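Local coordinates for putative uncharacterized protein PH1404 (Pyrococcus horikoshii, PDB 3AF6), which probably terminates archaeal transcription by cutting nascent RNA at a two-zinc active site and then degrading the released strand from its 5' end, at residues Gly343-Ser348 and Met431-Ala436; Pro146-Gln151 and Met461-Thr466; Asp367-Pro372 and Asp400-Arg405. All coordinates share one frame; numbering follows the deposited sequence.

From the N terminus, residues 146-151, in the KH region between strand 140-144 and helix 151-161, return to 461-466 in the beta-CASP region, so interaction 2 closes the longest loop, with 309 residues between its segments. Within it, interaction 1 brings the metallo-beta-lactamase loop 343-348 to 431-436, 82 residues on. Interaction 3 lies inside that again, joining 367-372 to 400-405 across 27 residues; the three are concentric and none cross. Interaction 1 sits in the middle in space too: Val-433 packs on Ala-465 of interaction 2, and His-344 on the Asp-367 backbone of interaction 3. Interactions 2 and 3 stay about 16 Å apart at their nearest atoms.

Interaction 1. Residues Gly343-Ser348 and Met431-Ala436; sequences GHILGS and MAVGRA. With ZN (zinc ion), chain I.
The flat guanidinium of Arg-435 presents an edge to the 343-348 loop: the CG2 methyl of Ile-345 lies there, in the plane, with Arg-435 NH2 4.0 Å from Ile-345 CG2, and the carbonyl O of His-344 is near that plane, 3.2 Å from Arg-435 NH2. The other terminal nitrogen, NH1, bonds to the carbonyl of Phe-591. The His-344 imidazole meets His-256 edge-to-face and His-594 with planes about 40° apart. Its NE2 binds zinc at 2.5 Å, in a site completed by His-256, His-258 and Asp-367, while ND1 bonds to Gly-593 O and so fixes the ring's rotation. Ile-345 CG1 stands between backbone N and carbonyl (chi1 68°), which sends CD1 to 3.8 Å from Val-433 CG1, while CG2 rests 3.7 Å from Gly-434 CA. A type II turn from Ile-345 to Ser-348 is closed by Ser-348 N bonding to Ile-345 O at 2.7 Å, and Ser-348 OG accepts from His-344 N at 2.8 Å, tying the zinc ligand's backbone to the turn. Val-433 O bonds to the zinc ligand His-258, a second-shell link from the beta-CASP side. The loop joins strands 335-341 and 349-355; it faces the start of helix 435-447, with helices 282-301 and 462-471 packing on Leu-346 and Val-433.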
ATOM      1  N   GLY A 343      -8.016  -7.017   0.403  1.00 32.50           N
ATOM      2  CA  GLY A 343      -7.864  -7.947  -0.709  1.00 31.30           C
ATOM      3  C   GLY A 343      -7.696  -7.312  -2.082  1.00 30.55           C
ATOM      4  O   GLY A 343      -7.940  -7.942  -3.106  1.00 27.00           O
ATOM      5  N   HIS A 344      -7.265  -6.058  -2.117  1.00 32.28           N
ATOM      6  CA  HIS A 344      -7.112  -5.372  -3.395  1.00 32.08           C
ATOM      7  C   HIS A 344      -5.725  -5.565  -4.017  1.00 30.61           C
ATOM      8  O   HIS A 344      -5.620  -5.944  -5.171  1.00 30.19           O
ATOM      9  CB  HIS A 344      -7.435  -3.898  -3.212  1.00 34.24           C
ATOM     10  CG  HIS A 344      -7.332  -3.110  -4.473  1.00 36.33           C
ATOM     11  ND1 HIS A 344      -8.115  -3.373  -5.575  1.00 36.61           N
ATOM     12  CD2 HIS A 344      -6.514  -2.091  -4.821  1.00 33.96           C
ATOM     13  CE1 HIS A 344      -7.780  -2.550  -6.552  1.00 36.15           C
ATOM     14  NE2 HIS A 344      -6.812  -1.764  -6.120  1.00 36.39           N
ATOM     15  N   ILE A 345      -4.668  -5.291  -3.258  1.00 30.15           N
ATOM     16  CA  ILE A 345      -3.296  -5.505  -3.721  1.00 31.20           C
ATOM     17  C   ILE A 345      -2.462  -5.734  -2.480  1.00 31.99           C
ATOM     18  O   ILE A 345      -2.896  -5.424  -1.366  1.00 30.81           O
ATOM     19  CB  ILE A 345      -2.660  -4.285  -4.464  1.00 33.44           C
ATOM     20  CG1 ILE A 345      -2.438  -3.126  -3.479  1.00 34.97           C
ATOM     21  CG2 ILE A 345      -3.509  -3.890  -5.667  1.00 31.70           C
ATOM     22  CD1 ILE A 345      -1.630  -1.984  -4.045  1.00 38.13           C
ATOM     23  N   LEU A 346      -1.258  -6.258  -2.678  1.00 32.19           N
ATOM     24  CA  LEU A 346      -0.357  -6.513  -1.574  1.00 31.63           C
ATOM     25  C   LEU A 346      -0.393  -5.322  -0.624  1.00 31.22           C
ATOM     26  O   LEU A 346      -0.157  -4.187  -1.032  1.00 34.06           O
ATOM     27  CB  LEU A 346       1.074  -6.715  -2.091  1.00 31.92           C
ATOM     28  CG  LEU A 346       2.085  -7.063  -0.987  1.00 32.91           C
ATOM     29  CD1 LEU A 346       1.883  -8.525  -0.552  1.00 30.68           C
ATOM     30  CD2 LEU A 346       3.501  -6.840  -1.479  1.00 31.52           C
ATOM     31  N   GLY A 347      -0.701  -5.580   0.639  1.00 31.55           N
ATOM     32  CA  GLY A 347      -0.738  -4.510   1.624  1.00 27.85           C
ATOM     33  C   GLY A 347      -2.015  -3.693   1.721  1.00 27.40           C
ATOM     34  O   GLY A 347      -2.181  -2.951   2.693  1.00 27.88           O
ATOM     35  N   SER A 348      -2.920  -3.820   0.750  1.00 26.01           N
ATOM     36  CA  SER A 348      -4.160  -3.036   0.772  1.00 27.76           C
ATOM     37  C   SER A 348      -4.947  -3.190   2.071  1.00 28.88           C
ATOM     38  O   SER A 348      -5.145  -4.301   2.569  1.00 30.50           O
ATOM     39  CB  SER A 348      -5.052  -3.399  -0.413  1.00 27.55           C
ATOM     40  OG  SER A 348      -5.754  -4.607  -0.192  1.00 32.69           O
ATOM     41  N   MET A 431      -0.445  -1.702 -14.066  1.00 47.04           N
ATOM     42  CA  MET A 431       0.408  -0.975 -13.131  1.00 48.11           C
ATOM     43  C   MET A 431       1.416  -1.963 -12.533  1.00 46.06           C
ATOM     44  O   MET A 431       1.108  -3.148 -12.339  1.00 44.44           O
ATOM     45  CB  MET A 431      -0.420  -0.310 -12.003  1.00 50.99           C
ATOM     46  CG  MET A 431      -1.307   0.868 -12.424  1.00 52.26           C
ATOM     47  SD  MET A 431      -0.416   2.153 -13.382  1.00 61.22           S
ATOM     48  CE  MET A 431       0.170   3.346 -12.065  1.00 57.29           C
ATOM     49  N   ALA A 432       2.617  -1.467 -12.252  1.00 43.82           N
ATOM     50  CA  ALA A 432       3.678  -2.282 -11.680  1.00 42.22           C
ATOM     51  C   ALA A 432       3.157  -3.141 -10.533  1.00 42.22           C
ATOM     52  O   ALA A 432       3.647  -4.247 -10.317  1.00 42.31           O
ATOM     53  CB  ALA A 432       4.808  -1.394 -11.195  1.00 38.46           C
ATOM     54  N   VAL A 433       2.175  -2.618  -9.803  1.00 41.46           N
ATOM     55  CA  VAL A 433       1.570  -3.316  -8.678  1.00 42.33           C
ATOM     56  C   VAL A 433       0.083  -3.552  -8.953  1.00 43.68           C
ATOM     57  O   VAL A 433      -0.603  -2.690  -9.508  1.00 43.35           O
ATOM     58  CB  VAL A 433       1.693  -2.498  -7.388  1.00 43.23           C
ATOM     59  CG1 VAL A 433       1.176  -3.314  -6.206  1.00 45.42           C
ATOM     60  CG2 VAL A 433       3.124  -2.099  -7.168  1.00 41.80           C
ATOM     61  N   GLY A 434      -0.419  -4.717  -8.560  1.00 43.80           N
ATOM     62  CA  GLY A 434      -1.821  -5.015  -8.807  1.00 42.70           C
ATOM     63  C   GLY A 434      -2.031  -6.073  -9.884  1.00 42.46           C
ATOM     64  O   GLY A 434      -1.547  -7.197  -9.751  1.00 44.18           O
ATOM     65  N   ARG A 435      -2.740  -5.714 -10.953  1.00 39.83           N
ATOM     66  CA  ARG A 435      -3.023  -6.648 -12.034  1.00 39.20           C
ATOM     67  C   ARG A 435      -1.799  -7.397 -12.565  1.00 40.66           C
ATOM     68  O   ARG A 435      -1.894  -8.584 -12.895  1.00 41.34           O
ATOM     69  CB  ARG A 435      -3.710  -5.936 -13.210  1.00 40.34           C
ATOM     70  CG  ARG A 435      -5.063  -5.258 -12.909  1.00 43.13           C
ATOM     71  CD  ARG A 435      -5.933  -6.044 -11.928  1.00 43.93           C
ATOM     72  NE  ARG A 435      -5.587  -5.743 -10.536  1.00 44.52           N
ATOM     73  CZ  ARG A 435      -5.564  -6.640  -9.552  1.00 43.97           C
ATOM     74  NH1 ARG A 435      -5.863  -7.912  -9.794  1.00 42.53           N
ATOM     75  NH2 ARG A 435      -5.240  -6.264  -8.322  1.00 41.34           N
ATOM     76  N   ALA A 436      -0.659  -6.715 -12.653  1.00 39.28           N
ATOM     77  CA  ALA A 436       0.550  -7.341 -13.174  1.00 39.07           C
ATOM     78  C   ALA A 436       0.829  -8.699 -12.529  1.00 39.72           C
ATOM     79  O   ALA A 436       0.874  -9.715 -13.218  1.00 38.59           O
ATOM     80  CB  ALA A 436       1.750  -6.413 -12.984  1.00 39.69           C
TER
HETATM   81 ZN    ZN I 657      -6.039   0.585  -6.509  1.00 91.68          ZN

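Interaction 2. Residues Pro146-Gln151 and Met461-Thr466; sequences PPLQSQ and MIWEAT
Ser-150 and Glu-464 meet because Ser-150 OG and Glu-464 CG both stand opposite their own backbone N (chi1 160° and -175°), and Glu-464 then bends at chi2 (27°), curling its carboxylate toward the 146-151 loop. The Ser-150 OG hydroxyl donates to Glu-464 OE2 at 2.8 Å, where OE2 offers its syn lone pair, the one on the side of the other oxygen. OE2 is gripped a second time by the hydroxyl of Thr-152. The backbone N of Gln-151 lies 3.4 Å from Glu-464 OE2, and the Gln-151 amide crosses the carboxylate with the two planes steeply inclined. Ser-150 is itself the N-cap of helix 151-161: its OG accepts from Ile-153 N while donating to Glu-464, so one hydroxyl serves both the helix end and the domain contact.

The apolar half belongs to Leu-148, whose two methyls divide the work. CD2 approaches the benzene part of the Trp-463 indole obliquely, 3.4 Å from Trp-463 CZ2, the two side chains crossing at about a right angle. CD1 lies over the helix backbone, 3.6 Å from Thr-466 O, and 4.1 Å from Thr-466 CG2. Thr-466 OG1 turns back into its own helix, bonding at 2.8 Å to Ile-462 O, which Thr-466 N reaches from the opposite face of the carbonyl plane.

Helix 462-471 of the beta-CASP region thus receives the loop of the KH region that runs from strand 140-144 into helix 151-161. A buried carboxylate held by two hydroxyls at the N-terminal end of helix 151-161 is probably ionised, its negative charge favoured by the helix dipole.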
ATOM      1  N   PRO A 146      14.757 -13.344   1.190  1.00 91.27           N
ATOM      2  CA  PRO A 146      13.756 -13.461   0.126  1.00 88.21           C
ATOM      3  C   PRO A 146      14.356 -13.855  -1.223  1.00 84.67           C
ATOM      4  O   PRO A 146      15.503 -13.529  -1.526  1.00 84.11           O
ATOM      5  CB  PRO A 146      13.108 -12.075   0.109  1.00 88.65           C
ATOM      6  CG  PRO A 146      14.217 -11.179   0.541  1.00 89.87           C
ATOM      7  CD  PRO A 146      14.833 -11.957   1.683  1.00 91.20           C
ATOM      8  N   PRO A 147      13.577 -14.567  -2.048  1.00 81.77           N
ATOM      9  CA  PRO A 147      14.010 -15.020  -3.371  1.00 80.35           C
ATOM     10  C   PRO A 147      14.453 -13.898  -4.298  1.00 79.34           C
ATOM     11  O   PRO A 147      15.319 -14.088  -5.152  1.00 79.72           O
ATOM     12  CB  PRO A 147      12.782 -15.757  -3.900  1.00 80.37           C
ATOM     13  CG  PRO A 147      11.651 -15.078  -3.209  1.00 80.55           C
ATOM     14  CD  PRO A 147      12.171 -14.934  -1.810  1.00 80.95           C
ATOM     15  N   LEU A 148      13.855 -12.726  -4.124  1.00 77.75           N
ATOM     16  CA  LEU A 148      14.179 -11.577  -4.952  1.00 75.40           C
ATOM     17  C   LEU A 148      14.715 -10.455  -4.091  1.00 74.97           C
ATOM     18  O   LEU A 148      14.290 -10.280  -2.951  1.00 74.90           O
ATOM     19  CB  LEU A 148      12.931 -11.097  -5.688  1.00 74.89           C
ATOM     20  CG  LEU A 148      12.257 -12.146  -6.568  1.00 74.48           C
ATOM     21  CD1 LEU A 148      10.889 -11.659  -7.011  1.00 74.15           C
ATOM     22  CD2 LEU A 148      13.146 -12.438  -7.763  1.00 75.56           C
ATOM     23  N   GLN A 149      15.658  -9.702  -4.640  1.00 74.58           N
ATOM     24  CA  GLN A 149      16.235  -8.578  -3.927  1.00 73.56           C
ATOM     25  C   GLN A 149      15.565  -7.315  -4.455  1.00 71.72           C
ATOM     26  O   GLN A 149      15.327  -7.190  -5.661  1.00 71.50           O
ATOM     27  CB  GLN A 149      17.744  -8.536  -4.153  1.00 76.08           C
ATOM     28  CG  GLN A 149      18.155  -8.564  -5.617  1.00 80.59           C
ATOM     29  CD  GLN A 149      19.653  -8.774  -5.800  1.00 82.01           C
ATOM     30  OE1 GLN A 149      20.174  -9.866  -5.555  1.00 82.85           O
ATOM     31  NE2 GLN A 149      20.351  -7.725  -6.223  1.00 81.68           N
ATOM     32  N   SER A 150      15.250  -6.395  -3.546  1.00 68.53           N
ATOM     33  CA  SER A 150      14.575  -5.146  -3.890  1.00 65.43           C
ATOM     34  C   SER A 150      15.386  -3.889  -3.618  1.00 63.31           C
ATOM     35  O   SER A 150      15.744  -3.606  -2.473  1.00 62.85           O
ATOM     36  CB  SER A 150      13.248  -5.051  -3.124  1.00 66.69           C
ATOM     37  OG  SER A 150      12.780  -3.711  -3.043  1.00 65.73           O
ATOM     38  N   GLN A 151      15.664  -3.127  -4.670  1.00 61.17           N
ATOM     39  CA  GLN A 151      16.402  -1.880  -4.519  1.00 60.30           C
ATOM     40  C   GLN A 151      15.627  -1.026  -3.528  1.00 57.24           C
ATOM     41  O   GLN A 151      16.200  -0.407  -2.627  1.00 56.29           O
ATOM     42  CB  GLN A 151      16.495  -1.137  -5.861  1.00 64.69           C
ATOM     43  CG  GLN A 151      17.621  -1.595  -6.789  1.00 71.04           C
ATOM     44  CD  GLN A 151      17.141  -1.952  -8.201  1.00 74.50           C
ATOM     45  OE1 GLN A 151      16.736  -3.093  -8.469  1.00 75.18           O
ATOM     46  NE2 GLN A 151      17.181  -0.974  -9.106  1.00 73.80           N
ATOM     47  N   MET A 461       9.208  -1.529 -13.982  1.00 51.14           N
ATOM     48  CA  MET A 461       9.269  -1.680 -12.532  1.00 49.61           C
ATOM     49  C   MET A 461       8.304  -2.750 -12.011  1.00 45.91           C
ATOM     50  O   MET A 461       8.074  -2.865 -10.817  1.00 45.26           O
ATOM     51  CB  MET A 461       9.010  -0.336 -11.845  1.00 52.96           C
ATOM     52  CG  MET A 461      10.111   0.688 -12.083  1.00 57.21           C
ATOM     53  SD  MET A 461      11.724   0.132 -11.455  1.00 64.59           S
ATOM     54  CE  MET A 461      12.517  -0.549 -12.986  1.00 64.14           C
ATOM     55  N   ILE A 462       7.745  -3.533 -12.924  1.00 44.80           N
ATOM     56  CA  ILE A 462       6.856  -4.630 -12.569  1.00 43.86           C
ATOM     57  C   ILE A 462       7.678  -5.678 -11.825  1.00 44.84           C
ATOM     58  O   ILE A 462       7.205  -6.289 -10.870  1.00 46.49           O
ATOM     59  CB  ILE A 462       6.271  -5.318 -13.813  1.00 42.38           C
ATOM     60  CG1 ILE A 462       5.279  -4.392 -14.511  1.00 39.53           C
ATOM     61  CG2 ILE A 462       5.634  -6.639 -13.420  1.00 41.27           C
ATOM     62  CD1 ILE A 462       4.593  -5.039 -15.704  1.00 41.81           C
ATOM     63  N   TRP A 463       8.911  -5.888 -12.275  1.00 46.24           N
ATOM     64  CA  TRP A 463       9.777  -6.865 -11.635  1.00 47.77           C
ATOM     65  C   TRP A 463      10.189  -6.381 -10.258  1.00 47.21           C
ATOM     66  O   TRP A 463      10.195  -7.149  -9.295  1.00 48.54           O
ATOM     67  CB  TRP A 463      11.014  -7.127 -12.488  1.00 50.98           C
ATOM     68  CG  TRP A 463      11.890  -8.216 -11.930  1.00 54.09           C
ATOM     69  CD1 TRP A 463      13.126  -8.069 -11.364  1.00 53.52           C
ATOM     70  CD2 TRP A 463      11.586  -9.618 -11.874  1.00 53.90           C
ATOM     71  NE1 TRP A 463      13.610  -9.291 -10.962  1.00 54.40           N
ATOM     72  CE2 TRP A 463      12.687 -10.258 -11.263  1.00 53.43           C
ATOM     73  CE3 TRP A 463      10.491 -10.392 -12.280  1.00 53.20           C
ATOM     74  CZ2 TRP A 463      12.727 -11.637 -11.050  1.00 53.13           C
ATOM     75  CZ3 TRP A 463      10.530 -11.763 -12.068  1.00 53.70           C
ATOM     76  CH2 TRP A 463      11.643 -12.372 -11.459  1.00 53.85           C
ATOM     77  N   GLU A 464      10.530  -5.104 -10.162  1.00 47.61           N
ATOM     78  CA  GLU A 464      10.921  -4.520  -8.886  1.00 46.08           C
ATOM     79  C   GLU A 464       9.760  -4.728  -7.917  1.00 45.75           C
ATOM     80  O   GLU A 464       9.961  -5.147  -6.776  1.00 44.96           O
ATOM     81  CB  GLU A 464      11.232  -3.032  -9.079  1.00 47.93           C
ATOM     82  CG  GLU A 464      11.762  -2.286  -7.862  1.00 52.08           C
ATOM     83  CD  GLU A 464      12.502  -3.174  -6.883  1.00 57.21           C
ATOM     84  OE1 GLU A 464      13.196  -4.122  -7.327  1.00 59.87           O
ATOM     85  OE2 GLU A 464      12.399  -2.909  -5.661  1.00 57.74           O
ATOM     86  N   ALA A 465       8.540  -4.475  -8.390  1.00 43.92           N
ATOM     87  CA  ALA A 465       7.350  -4.640  -7.560  1.00 43.25           C
ATOM     88  C   ALA A 465       7.171  -6.099  -7.154  1.00 43.59           C
ATOM     89  O   ALA A 465       6.787  -6.401  -6.016  1.00 41.16           O
ATOM     90  CB  ALA A 465       6.116  -4.158  -8.307  1.00 43.10           C
ATOM     91  N   THR A 466       7.444  -7.004  -8.091  1.00 42.99           N
ATOM     92  CA  THR A 466       7.302  -8.422  -7.805  1.00 42.05           C
ATOM     93  C   THR A 466       8.276  -8.823  -6.704  1.00 42.84           C
ATOM     94  O   THR A 466       7.995  -9.727  -5.925  1.00 44.26           O
ATOM     95  CB  THR A 466       7.562  -9.285  -9.049  1.00 40.42           C
ATOM     96  OG1 THR A 466       6.680  -8.886 -10.106  1.00 37.96           O
ATOM     97  CG2 THR A 466       7.324 -10.753  -8.732  1.00 37.23           C
TER

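Interaction 3. Residues Asp367-Pro372 and Asp400-Arg405; sequences DFKFIP and DIQMPR. With ZN (zinc ion), chain J.
Lys-369 and Gln-402 make the buried part of the contact, reaching toward each other from opposite directions until the ammonium lies beside the Gln-402 amide. The lysine chain bends at chi2 (66°) and is extended beyond, which carries NZ to its principal partners, a salt bridge with Glu-599 and a hydrogen bond to His-594 O. Arg-405 belongs to the looser, more exposed side. Its chain, bent at chi2 and chi3, meets the loop with the guanidinium edge: Ile-371 CD1 sits there in the plane, 3.7 Å from Arg-405 NE. Pro-372 O is 3.7 Å from Arg-405 CD, and Lys-369 CE 3.9 Å from Arg-405 NH2. The two cationic ends come within 4.0 Å, Lys-369 NZ to Arg-405 NH2, a like-charge approach that Glu-599 probably eases.

At the other end of the 367-372 loop, well away from 400-405, Asp-367 OD1 binds a zinc ion at 2.5 Å, together with Asp-260, His-261 and His-618. Asp-367 is also a ligand of the other zinc, with His-256, His-258 and His-344. This shared aspartate, following strand 360-364, is the metal-bridging residue of the metallo-beta-lactamase fold; farther along the same loop, Lys-369, Ile-371 and Pro-372 pack against the start of the beta-CASP region.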
ATOM      1  N   ASP A 367      -9.946   0.540  -1.946  1.00 37.40           N
ATOM      2  CA  ASP A 367     -10.381  -0.345  -3.011  1.00 37.13           C
ATOM      3  C   ASP A 367     -10.345  -1.734  -2.405  1.00 37.43           C
ATOM      4  O   ASP A 367      -9.421  -2.062  -1.649  1.00 36.75           O
ATOM      5  CB  ASP A 367      -9.439  -0.253  -4.207  1.00 41.38           C
ATOM      6  CG  ASP A 367      -9.675   0.990  -5.039  1.00 43.01           C
ATOM      7  OD1 ASP A 367      -8.751   1.391  -5.764  1.00 45.55           O
ATOM      8  OD2 ASP A 367     -10.783   1.562  -4.982  1.00 47.02           O
ATOM      9  N   PHE A 368     -11.357  -2.543  -2.708  1.00 35.66           N
ATOM     10  CA  PHE A 368     -11.405  -3.891  -2.166  1.00 34.08           C
ATOM     11  C   PHE A 368     -12.026  -4.905  -3.099  1.00 33.08           C
ATOM     12  O   PHE A 368     -12.758  -4.570  -4.022  1.00 33.86           O
ATOM     13  CB  PHE A 368     -12.146  -3.918  -0.818  1.00 33.87           C
ATOM     14  CG  PHE A 368     -13.649  -3.802  -0.930  1.00 32.84           C
ATOM     15  CD1 PHE A 368     -14.258  -2.560  -1.125  1.00 27.91           C
ATOM     16  CD2 PHE A 368     -14.459  -4.939  -0.793  1.00 31.56           C
ATOM     17  CE1 PHE A 368     -15.638  -2.442  -1.175  1.00 26.71           C
ATOM     18  CE2 PHE A 368     -15.852  -4.832  -0.843  1.00 30.08           C
ATOM     19  CZ  PHE A 368     -16.443  -3.580  -1.031  1.00 28.62           C
ATOM     20  N   LYS A 369     -11.714  -6.162  -2.838  1.00 32.93           N
ATOM     21  CA  LYS A 369     -12.220  -7.272  -3.630  1.00 33.85           C
ATOM     22  C   LYS A 369     -12.870  -8.210  -2.598  1.00 33.11           C
ATOM     23  O   LYS A 369     -12.312  -8.429  -1.522  1.00 31.54           O
ATOM     24  CB  LYS A 369     -11.040  -7.935  -4.363  1.00 32.64           C
ATOM     25  CG  LYS A 369     -11.407  -8.989  -5.396  1.00 32.23           C
ATOM     26  CD  LYS A 369     -12.155  -8.433  -6.600  1.00 33.06           C
ATOM     27  CE  LYS A 369     -12.691  -9.587  -7.452  1.00 34.30           C
ATOM     28  NZ  LYS A 369     -13.326  -9.166  -8.723  1.00 35.84           N
ATOM     29  N   PHE A 370     -14.049  -8.748  -2.897  1.00 33.59           N
ATOM     30  CA  PHE A 370     -14.696  -9.615  -1.908  1.00 35.05           C
ATOM     31  C   PHE A 370     -14.880 -11.087  -2.307  1.00 36.18           C
ATOM     32  O   PHE A 370     -15.884 -11.718  -1.980  1.00 36.65           O
ATOM     33  CB  PHE A 370     -16.032  -9.002  -1.469  1.00 32.97           C
ATOM     34  CG  PHE A 370     -16.510  -9.476  -0.117  1.00 31.46           C
ATOM     35  CD1 PHE A 370     -15.613  -9.612   0.947  1.00 28.81           C
ATOM     36  CD2 PHE A 370     -17.863  -9.770   0.096  1.00 28.92           C
ATOM     37  CE1 PHE A 370     -16.052 -10.030   2.203  1.00 27.50           C
ATOM     38  CE2 PHE A 370     -18.314 -10.190   1.344  1.00 28.27           C
ATOM     39  CZ  PHE A 370     -17.407 -10.321   2.407  1.00 27.03           C
ATOM     40  N   ILE A 371     -13.902 -11.606  -3.043  1.00 37.01           N
ATOM     41  CA  ILE A 371     -13.854 -13.004  -3.448  1.00 38.33           C
ATOM     42  C   ILE A 371     -12.360 -13.287  -3.509  1.00 40.23           C
ATOM     43  O   ILE A 371     -11.556 -12.357  -3.542  1.00 40.44           O
ATOM     44  CB  ILE A 371     -14.489 -13.284  -4.842  1.00 35.93           C
ATOM     45  CG1 ILE A 371     -13.720 -12.539  -5.938  1.00 35.73           C
ATOM     46  CG2 ILE A 371     -15.976 -12.953  -4.810  1.00 31.30           C
ATOM     47  CD1 ILE A 371     -14.275 -12.768  -7.350  1.00 29.63           C
ATOM     48  N   PRO A 372     -11.964 -14.569  -3.511  1.00 41.54           N
ATOM     49  CA  PRO A 372     -10.527 -14.856  -3.566  1.00 39.81           C
ATOM     50  C   PRO A 372      -9.898 -14.545  -4.915  1.00 37.74           C
ATOM     51  O   PRO A 372     -10.589 -14.415  -5.926  1.00 38.15           O
ATOM     52  CB  PRO A 372     -10.461 -16.346  -3.252  1.00 38.35           C
ATOM     53  CG  PRO A 372     -11.708 -16.592  -2.465  1.00 40.49           C
ATOM     54  CD  PRO A 372     -12.722 -15.796  -3.223  1.00 39.53           C
ATOM     55  N   ASP A 400     -22.766  -3.673 -13.720  1.00 45.88           N
ATOM     56  CA  ASP A 400     -21.320  -3.815 -13.655  1.00 42.21           C
ATOM     57  C   ASP A 400     -20.870  -5.136 -13.062  1.00 40.24           C
ATOM     58  O   ASP A 400     -20.225  -5.173 -12.017  1.00 37.66           O
ATOM     59  CB  ASP A 400     -20.690  -2.653 -12.881  1.00 43.18           C
ATOM     60  CG  ASP A 400     -20.936  -1.314 -13.551  1.00 43.81           C
ATOM     61  OD1 ASP A 400     -21.186  -1.289 -14.773  1.00 44.27           O
ATOM     62  OD2 ASP A 400     -20.875  -0.283 -12.861  1.00 44.55           O
ATOM     63  N   ILE A 401     -21.231  -6.223 -13.739  1.00 39.64           N
ATOM     64  CA  ILE A 401     -20.832  -7.557 -13.318  1.00 39.11           C
ATOM     65  C   ILE A 401     -19.588  -7.924 -14.117  1.00 39.09           C
ATOM     66  O   ILE A 401     -19.593  -7.892 -15.349  1.00 37.21           O
ATOM     67  CB  ILE A 401     -21.935  -8.622 -13.592  1.00 38.97           C
ATOM     68  CG1 ILE A 401     -23.063  -8.503 -12.566  1.00 38.89           C
ATOM     69  CG2 ILE A 401     -21.348 -10.014 -13.521  1.00 36.81           C
ATOM     70  CD1 ILE A 401     -24.035  -7.397 -12.861  1.00 41.33           C
ATOM     71  N   GLN A 402     -18.514  -8.254 -13.411  1.00 39.35           N
ATOM     72  CA  GLN A 402     -17.287  -8.642 -14.083  1.00 40.19           C
ATOM     73  C   GLN A 402     -17.411 -10.081 -14.531  1.00 40.37           C
ATOM     74  O   GLN A 402     -18.185 -10.861 -13.979  1.00 41.77           O
ATOM     75  CB  GLN A 402     -16.086  -8.493 -13.153  1.00 38.93           C
ATOM     76  CG  GLN A 402     -15.779  -7.055 -12.809  1.00 41.64           C
ATOM     77  CD  GLN A 402     -14.914  -6.908 -11.581  1.00 41.37           C
ATOM     78  OE1 GLN A 402     -14.649  -5.791 -11.131  1.00 44.32           O
ATOM     79  NE2 GLN A 402     -14.469  -8.028 -11.028  1.00 38.17           N
ATOM     80  N   MET A 403     -16.641 -10.412 -15.551  1.00 42.32           N
ATOM     81  CA  MET A 403     -16.594 -11.742 -16.133  1.00 43.25           C
ATOM     82  C   MET A 403     -16.014 -12.732 -15.112  1.00 43.46           C
ATOM     83  O   MET A 403     -15.053 -12.416 -14.411  1.00 44.80           O
ATOM     84  CB  MET A 403     -15.702 -11.657 -17.371  1.00 45.54           C
ATOM     85  CG  MET A 403     -15.452 -12.928 -18.137  1.00 52.97           C
ATOM     86  SD  MET A 403     -14.285 -12.568 -19.482  1.00 57.94           S
ATOM     87  CE  MET A 403     -15.401 -11.975 -20.758  1.00 55.09           C
ATOM     88  N   PRO A 404     -16.598 -13.937 -15.003  1.00 42.13           N
ATOM     89  CA  PRO A 404     -16.096 -14.944 -14.057  1.00 42.48           C
ATOM     90  C   PRO A 404     -14.592 -15.170 -14.262  1.00 44.27           C
ATOM     91  O   PRO A 404     -14.136 -15.296 -15.397  1.00 42.77           O
ATOM     92  CB  PRO A 404     -16.907 -16.183 -14.415  1.00 39.16           C
ATOM     93  CG  PRO A 404     -18.198 -15.615 -14.870  1.00 40.21           C
ATOM     94  CD  PRO A 404     -17.770 -14.446 -15.731  1.00 42.51           C
ATOM     95  N   ARG A 405     -13.839 -15.236 -13.165  1.00 47.14           N
ATOM     96  CA  ARG A 405     -12.388 -15.420 -13.206  1.00 51.49           C
ATOM     97  C   ARG A 405     -11.889 -16.504 -14.150  1.00 53.02           C
ATOM     98  O   ARG A 405     -10.875 -16.330 -14.823  1.00 53.94           O
ATOM     99  CB  ARG A 405     -11.837 -15.712 -11.803  1.00 54.76           C
ATOM    100  CG  ARG A 405     -12.512 -14.915 -10.679  1.00 61.36           C
ATOM    101  CD  ARG A 405     -11.555 -14.564  -9.524  1.00 63.83           C
ATOM    102  NE  ARG A 405     -11.294 -13.124  -9.491  1.00 66.39           N
ATOM    103  CZ  ARG A 405     -10.214 -12.532 -10.000  1.00 67.69           C
ATOM    104  NH1 ARG A 405      -9.260 -13.256 -10.580  1.00 67.84           N
ATOM    105  NH2 ARG A 405     -10.107 -11.207  -9.957  1.00 65.45           N
TER
HETATM  106 ZN    ZN J 658      -8.257   3.755  -6.515  1.00125.50          ZN